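Local atomic coordinates of SusD homolog (Bacteroides thetaiotaomicron VPI-5482, PDB entry 3FDH), a protein that probably binds glycans at the cell surface, as a SusD/RagB-family lipoprotein of the outer membrane, for uptake by the bacterium. Residues S18-F23 / G99-G104; A26-S31 / K87-I92; G81-L86 / A121-F126. One frame throughout, in Å; residues are numbered along the deposited sequence.

From the N terminus, residues 18-23 lead into helix 21-37, and their contact with residues 99-104 in interaction 1 closes the longest of the three loops. Interaction 2 (26-31 with 87-92) is nested within that loop and joins helix 21-37 to helix 76-95. Interaction 3 (81-86 with 121-126) starts inside both loops and ends beyond them, so it crosses both; it pairs helix 76-95 with helix 106-127. The contacts run inward from the surface, with centres about 30, 19 and 13 Å from the centre of the chain. Neighbours touch: Ser-21 packs on Ile-92, and Ser-31 meets Ser-85 hydroxyl to hydroxyl.

Interaction 1: residues S18-F23 / G99-G104; sequences SVASRF and GGRDHG
Asp-102 points its carboxylate at the first turn of helix 21-37 and grips Ser-21 twice through one oxygen. The backbone N of Ser-21 donates to Asp-102 OD2 at 2.6 Å, approaching from above the carboxylate plane, 37° out of it. Ser-21 OG donates to Asp-102 OD2, also at 2.6 Å, and meets the anti lone pair of that oxygen, on the side away from OD1. With CG beside the backbone N of Asp-102 (chi1 -66°), the carboxylate is swung toward the start of the helix. The other oxygen, OD1, turns to the neighbouring arginine in a weak salt bridge, Arg-101 NE to Asp-102 OD1 at 3.4 Å.

Arg-101 lies across the chain ahead of the helix. Its CG sits between backbone N and carbonyl carbon (chi1 61°) and the side chain bends at chi3, laying one guanidinium face over Val-19 C and Ala-20 N. Ser-18 meets the edge of the group: Arg-101 NH1 donates to Ser-18 OG at 2.9 Å with the acceptor in the guanidinium plane. Arg-101 NH2 stands 3.7 Å from Ala-20 CB, a packing contact.

The loop that presents both residues is itself braced. His-103 ND1 donates to Gly-100 O at 2.8 Å, the same oxygen that takes the backbone N of His-103 at 3.1 Å. Further support comes from helix 76-95, where Gln-95 makes a backbone hydrogen bond with Asp-102.

Ala-20, at the N-cap position, has no polar side-chain atom to accept from the first helical N-H groups; the carboxylate of a distant residue takes the N-H of Ser-21 instead. Its negative charge would be expected to suit the positive end of the helix dipole. Here that aspartate is the third residue of a type I beta turn, Gly-100 to His-103, in the loop linking helices 76-95 and 106-127.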
# COMPACT_ATOMS: atom_id res chain seq x y z
N SER A 18 -21.58 13.68 -19.57
CA SER A 18 -20.44 13.51 -20.51
C SER A 18 -19.40 14.60 -20.39
O SER A 18 -19.67 15.76 -20.63
CB SER A 18 -20.94 13.50 -21.94
OG SER A 18 -19.84 13.31 -22.83
N VAL A 19 -18.21 14.19 -20.01
CA VAL A 19 -17.08 15.10 -19.92
C VAL A 19 -15.86 14.51 -20.59
O VAL A 19 -15.78 13.28 -20.77
CB VAL A 19 -16.78 15.56 -18.46
CG1 VAL A 19 -18.04 16.13 -17.80
CG2 VAL A 19 -16.22 14.46 -17.63
N ALA A 20 -14.94 15.38 -21.00
CA ALA A 20 -13.70 14.95 -21.67
C ALA A 20 -12.90 14.02 -20.76
O ALA A 20 -12.78 14.24 -19.55
CB ALA A 20 -12.84 16.16 -22.10
N SER A 21 -12.36 12.98 -21.37
CA SER A 21 -11.65 11.93 -20.61
C SER A 21 -10.58 12.45 -19.68
O SER A 21 -10.38 11.92 -18.61
CB SER A 21 -11.01 10.90 -21.53
OG SER A 21 -11.99 10.09 -22.15
N ARG A 22 -9.89 13.50 -20.09
CA ARG A 22 -8.81 14.04 -19.27
C ARG A 22 -9.32 14.50 -17.91
O ARG A 22 -8.67 14.30 -16.88
CB ARG A 22 -8.04 15.15 -19.99
CG ARG A 22 -8.81 16.39 -20.34
CD ARG A 22 -7.99 17.23 -21.27
NE ARG A 22 -8.60 18.50 -21.60
CZ ARG A 22 -9.45 18.70 -22.60
NH1 ARG A 22 -9.83 17.71 -23.42
NH2 ARG A 22 -9.93 19.92 -22.79
N PHE A 23 -10.50 15.08 -17.90
CA PHE A 23 -11.08 15.57 -16.64
C PHE A 23 -11.49 14.40 -15.75
O PHE A 23 -11.42 14.45 -14.50
CB PHE A 23 -12.24 16.53 -16.92
CG PHE A 23 -11.83 17.74 -17.74
CD1 PHE A 23 -10.77 18.52 -17.32
CD2 PHE A 23 -12.47 18.06 -18.94
CE1 PHE A 23 -10.38 19.63 -18.08
CE2 PHE A 23 -12.08 19.15 -19.67
CZ PHE A 23 -11.04 19.93 -19.26
N GLY A 99 -15.19 5.70 -32.16
CA GLY A 99 -16.59 5.99 -31.95
C GLY A 99 -16.75 6.82 -30.71
O GLY A 99 -17.78 7.44 -30.50
N GLY A 100 -15.71 6.84 -29.90
CA GLY A 100 -15.73 7.64 -28.67
C GLY A 100 -15.53 9.12 -28.91
O GLY A 100 -14.88 9.54 -29.84
N ARG A 101 -16.11 9.93 -28.03
CA ARG A 101 -15.96 11.39 -28.14
C ARG A 101 -14.50 11.82 -28.06
O ARG A 101 -14.12 12.88 -28.56
CB ARG A 101 -16.74 12.13 -27.07
CG ARG A 101 -16.32 11.81 -25.66
CD ARG A 101 -16.86 12.81 -24.69
NE ARG A 101 -16.15 14.08 -24.76
CZ ARG A 101 -16.58 15.18 -24.16
NH1 ARG A 101 -17.73 15.14 -23.51
NH2 ARG A 101 -15.89 16.31 -24.23
N ASP A 102 -13.69 10.97 -27.43
CA ASP A 102 -12.29 11.30 -27.22
C ASP A 102 -11.37 10.44 -28.06
O ASP A 102 -10.21 10.26 -27.75
CB ASP A 102 -11.93 11.19 -25.75
CG ASP A 102 -12.63 12.21 -24.91
OD1 ASP A 102 -12.92 13.31 -25.44
OD2 ASP A 102 -12.91 11.93 -23.73
N HIS A 103 -11.91 9.90 -29.13
CA HIS A 103 -11.10 9.12 -30.07
C HIS A 103 -9.80 9.84 -30.39
O HIS A 103 -9.77 11.03 -30.63
CB HIS A 103 -11.86 8.87 -31.38
CG HIS A 103 -12.26 10.13 -32.11
ND1 HIS A 103 -13.37 10.87 -31.76
CD2 HIS A 103 -11.69 10.77 -33.16
CE1 HIS A 103 -13.47 11.91 -32.57
NE2 HIS A 103 -12.46 11.87 -33.42
N GLY A 104 -8.72 9.09 -30.41
CA GLY A 104 -7.39 9.63 -30.72
C GLY A 104 -6.55 9.96 -29.51
O GLY A 104 -5.39 10.35 -29.63

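Interaction 2: residues A26-S31 / K87-I92; sequences ADVITS and KNARII
Val-28 lies alongside Asn-88, the two side chains pointing opposite ways, where helices 21-37 and 76-95 run nearly antiparallel; the local axes come within 9.7 Å at an angle of 151°. Val-28 places CG1 anti to its backbone N (chi1 161°), which puts the two methyls to different uses. Val-28 CG2 lies 3.4 Å from Asn-88 CB and reaches on to Ile-92 CD1 at 4.3 Å, whereas Val-28 CG1 faces Ala-89 CB at 4.4 Å.

At the outer side, Asp-27 extends its carboxylate toward the Asn-88 amide, the two planes standing 71° apart. Asp-27 OD2 and Asn-88 ND2 are 3.8 Å apart and do not bond directly; a water takes the place between them. It donates to Asp-27 OD2 at 2.7 Å and accepts from Asn-88 ND2 at 2.8 Å. Ser-31 OG, which also bonds to Ser-85 OG, is its third partner at 3.1 Å.

Met-115 on helix 106-127 packs against Val-28 from a third helix. The chemistry therefore divides: dispersion contacts of Val-28 hold the buried side, while the polar side is joined through solvent, with no direct hydrogen bond across the two segments.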
# COMPACT_ATOMS: atom_id res chain seq x y z
N ALA A 26 -8.37 12.98 -14.09
CA ALA A 26 -7.86 13.78 -12.95
C ALA A 26 -8.50 13.23 -11.68
O ALA A 26 -7.85 13.04 -10.64
CB ALA A 26 -8.21 15.27 -13.11
N ASP A 27 -9.77 12.92 -11.82
CA ASP A 27 -10.56 12.41 -10.69
C ASP A 27 -10.18 10.99 -10.33
O ASP A 27 -10.10 10.62 -9.16
CB ASP A 27 -12.05 12.43 -11.01
CG ASP A 27 -12.90 12.14 -9.80
OD1 ASP A 27 -13.17 13.07 -9.00
OD2 ASP A 27 -13.34 10.98 -9.67
N VAL A 28 -9.93 10.19 -11.35
CA VAL A 28 -9.59 8.77 -11.17
C VAL A 28 -8.25 8.66 -10.43
O VAL A 28 -8.08 7.89 -9.50
CB VAL A 28 -9.59 8.00 -12.55
CG1 VAL A 28 -8.83 6.68 -12.50
CG2 VAL A 28 -11.05 7.81 -13.08
N ILE A 29 -7.31 9.51 -10.81
CA ILE A 29 -5.99 9.45 -10.19
C ILE A 29 -6.10 9.90 -8.73
O ILE A 29 -5.54 9.28 -7.79
CB ILE A 29 -4.99 10.31 -10.94
CG1 ILE A 29 -4.77 9.74 -12.35
CG2 ILE A 29 -3.65 10.43 -10.20
CD1 ILE A 29 -3.92 10.67 -13.24
N THR A 30 -6.86 10.96 -8.54
CA THR A 30 -7.04 11.54 -7.21
C THR A 30 -7.69 10.53 -6.27
O THR A 30 -7.25 10.26 -5.15
CB THR A 30 -7.91 12.78 -7.26
OG1 THR A 30 -7.25 13.80 -8.04
CG2 THR A 30 -8.16 13.31 -5.86
N SER A 31 -8.77 9.97 -6.77
CA SER A 31 -9.53 8.99 -5.98
C SER A 31 -8.76 7.70 -5.72
O SER A 31 -8.85 7.13 -4.62
CB SER A 31 -10.91 8.71 -6.60
OG SER A 31 -10.81 7.99 -7.81
N LYS A 87 -15.20 2.23 -12.69
CA LYS A 87 -16.22 2.58 -13.67
C LYS A 87 -15.77 3.77 -14.48
O LYS A 87 -15.90 3.79 -15.69
CB LYS A 87 -17.54 2.92 -12.96
CG LYS A 87 -18.69 3.29 -13.89
CD LYS A 87 -19.95 3.63 -13.09
N ASN A 88 -15.24 4.76 -13.79
CA ASN A 88 -14.81 6.01 -14.42
C ASN A 88 -13.68 5.74 -15.41
O ASN A 88 -13.66 6.26 -16.52
CB ASN A 88 -14.38 7.07 -13.38
CG ASN A 88 -15.55 7.67 -12.64
OD1 ASN A 88 -16.69 7.63 -13.13
ND2 ASN A 88 -15.29 8.27 -11.47
N ALA A 89 -12.74 4.89 -14.99
CA ALA A 89 -11.59 4.52 -15.85
C ALA A 89 -12.09 3.87 -17.13
O ALA A 89 -11.61 4.12 -18.23
CB ALA A 89 -10.62 3.58 -15.13
N ARG A 90 -13.12 3.07 -16.96
CA ARG A 90 -13.70 2.32 -18.07
C ARG A 90 -14.44 3.24 -19.01
O ARG A 90 -14.49 3.00 -20.21
CB ARG A 90 -14.58 1.18 -17.58
CG ARG A 90 -13.74 0.03 -17.07
CD ARG A 90 -14.58 -1.02 -16.42
NE ARG A 90 -13.84 -2.25 -16.18
CZ ARG A 90 -14.29 -3.29 -15.48
NH1 ARG A 90 -15.46 -3.23 -14.89
NH2 ARG A 90 -13.56 -4.39 -15.38
N ILE A 91 -15.00 4.30 -18.44
CA ILE A 91 -15.70 5.32 -19.26
C ILE A 91 -14.66 6.01 -20.14
O ILE A 91 -14.87 6.23 -21.32
CB ILE A 91 -16.49 6.32 -18.40
CG1 ILE A 91 -17.75 5.65 -17.83
CG2 ILE A 91 -16.89 7.53 -19.22
CD1 ILE A 91 -18.44 6.43 -16.71
N ILE A 92 -13.49 6.28 -19.56
CA ILE A 92 -12.42 6.93 -20.31
C ILE A 92 -12.00 6.01 -21.46
O ILE A 92 -11.82 6.44 -22.61
CB ILE A 92 -11.18 7.17 -19.44
CG1 ILE A 92 -11.46 8.23 -18.34
CG2 ILE A 92 -10.03 7.61 -20.33
CD1 ILE A 92 -10.31 8.43 -17.30
O HOH W 1 -12.88 8.32 -10.12

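Interaction 3: residues G81-L86 / A121-F126; sequences GIYSSL and ALIADF
Ile-123 inserts its CD1 methyl over one face of the Tyr-83 ring, 3.6 Å from the ring centroid and 20° off the normal, which meets the geometry of a CH-pi contact. Ile-123 CD1 lies nearer the CE1 and CZ side, 3.5 Å from Tyr-83 CE1. Ile-123 CD1 is also 4.0 Å from Leu-86 CD2, so the tip of one isoleucine touches both residues. Ile-123 CG2 takes the far end of the tyrosine, 3.6 Å from Tyr-83 OH.

Ile-82 meets Ile-123 side by side, the two side chains running in opposite directions. With Ile-82 CG2 anti to the backbone N, this branch is pressed to 3.5 Å from Ile-123 CG1, closer than two carbons normally pack. The other branch goes to the next residue: Ile-82 CD1 rests 4.2 Å from Leu-122 CB, the side chains crossing at about a right angle.

In the next shell, Tyr-83 OH bonds to Pro-131 O, which anchors the polar end of the ring, and Trp-79 meets the ring obliquely. Asn-36 of helix 21-37 touches both Ile-82 and Leu-122.

The segment axes approach to 10.2 Å at 148°, and the cross-segment contacts carry no hydrogen bond. This is the apolar interface of an antiparallel alpha-helical hairpin, helices 76-95 and 106-127, consistent with the helical, TPR-related architecture of SusD-like proteins.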
# COMPACT_ATOMS: atom_id res chain seq x y z
N GLY A 81 -16.02 3.10 -3.47
CA GLY A 81 -15.07 4.05 -4.07
C GLY A 81 -14.17 3.44 -5.14
O GLY A 81 -13.92 4.03 -6.19
N ILE A 82 -13.74 2.22 -4.87
CA ILE A 82 -12.89 1.48 -5.79
C ILE A 82 -13.68 1.15 -7.07
O ILE A 82 -13.20 1.36 -8.18
CB ILE A 82 -12.31 0.23 -5.14
CG1 ILE A 82 -11.29 0.64 -4.06
CG2 ILE A 82 -11.66 -0.67 -6.20
CD1 ILE A 82 -11.06 -0.47 -3.00
N TYR A 83 -14.91 0.68 -6.90
CA TYR A 83 -15.78 0.37 -8.04
C TYR A 83 -16.11 1.64 -8.82
O TYR A 83 -16.10 1.65 -10.05
CB TYR A 83 -17.04 -0.37 -7.64
CG TYR A 83 -16.82 -1.85 -7.47
CD1 TYR A 83 -16.79 -2.68 -8.58
CD2 TYR A 83 -16.67 -2.43 -6.21
CE1 TYR A 83 -16.61 -4.04 -8.45
CE2 TYR A 83 -16.47 -3.80 -6.06
CZ TYR A 83 -16.44 -4.60 -7.19
OH TYR A 83 -16.24 -5.97 -7.11
N SER A 84 -16.31 2.73 -8.11
CA SER A 84 -16.58 4.02 -8.76
C SER A 84 -15.40 4.47 -9.65
O SER A 84 -15.59 4.96 -10.76
CB SER A 84 -16.85 5.11 -7.71
OG SER A 84 -17.03 6.36 -8.37
N SER A 85 -14.19 4.33 -9.13
CA SER A 85 -12.99 4.74 -9.85
C SER A 85 -12.77 3.84 -11.05
O SER A 85 -12.36 4.29 -12.10
CB SER A 85 -11.76 4.72 -8.93
OG SER A 85 -11.94 5.57 -7.83
N LEU A 86 -13.13 2.56 -10.88
CA LEU A 86 -13.01 1.56 -11.96
C LEU A 86 -13.98 1.90 -13.08
O LEU A 86 -13.63 1.90 -14.25
CB LEU A 86 -13.27 0.13 -11.46
CG LEU A 86 -13.30 -1.00 -12.50
CD1 LEU A 86 -12.04 -1.01 -13.30
CD2 LEU A 86 -13.52 -2.40 -11.86
N ALA A 121 -7.10 -4.63 -9.08
CA ALA A 121 -6.18 -5.35 -8.17
C ALA A 121 -6.59 -5.13 -6.72
O ALA A 121 -6.55 -6.04 -5.89
CB ALA A 121 -4.76 -4.88 -8.39
N LEU A 122 -6.98 -3.90 -6.41
CA LEU A 122 -7.41 -3.60 -5.01
C LEU A 122 -8.63 -4.45 -4.70
O LEU A 122 -8.79 -5.03 -3.64
CB LEU A 122 -7.69 -2.10 -4.81
CG LEU A 122 -6.47 -1.17 -4.79
CD1 LEU A 122 -6.90 0.31 -4.89
CD2 LEU A 122 -5.61 -1.40 -3.54
N ILE A 123 -9.47 -4.59 -5.70
CA ILE A 123 -10.68 -5.39 -5.50
C ILE A 123 -10.28 -6.83 -5.23
O ILE A 123 -10.72 -7.49 -4.27
CB ILE A 123 -11.61 -5.36 -6.75
CG1 ILE A 123 -12.31 -4.01 -6.89
CG2 ILE A 123 -12.70 -6.41 -6.62
CD1 ILE A 123 -13.14 -3.88 -8.17
N ALA A 124 -9.48 -7.34 -6.14
CA ALA A 124 -9.09 -8.74 -6.10
C ALA A 124 -8.29 -9.05 -4.86
O ALA A 124 -8.50 -10.03 -4.21
CB ALA A 124 -8.33 -9.16 -7.39
N ASP A 125 -7.36 -8.17 -4.53
CA ASP A 125 -6.45 -8.42 -3.39
C ASP A 125 -7.15 -8.41 -2.04
O ASP A 125 -6.87 -9.24 -1.13
CB ASP A 125 -5.31 -7.44 -3.38
CG ASP A 125 -4.36 -7.69 -4.48
OD1 ASP A 125 -4.38 -8.81 -5.06
OD2 ASP A 125 -3.62 -6.75 -4.80
N PHE A 126 -8.11 -7.49 -1.92
CA PHE A 126 -8.74 -7.28 -0.62
C PHE A 126 -9.99 -8.06 -0.42
O PHE A 126 -10.23 -8.52 0.68
CB PHE A 126 -8.90 -5.78 -0.32
CG PHE A 126 -7.62 -5.19 0.03
CD1 PHE A 126 -6.71 -4.82 -0.96
CD2 PHE A 126 -7.22 -5.15 1.34
CE1 PHE A 126 -5.49 -4.40 -0.62
CE2 PHE A 126 -6.01 -4.70 1.68
CZ PHE A 126 -5.13 -4.35 0.71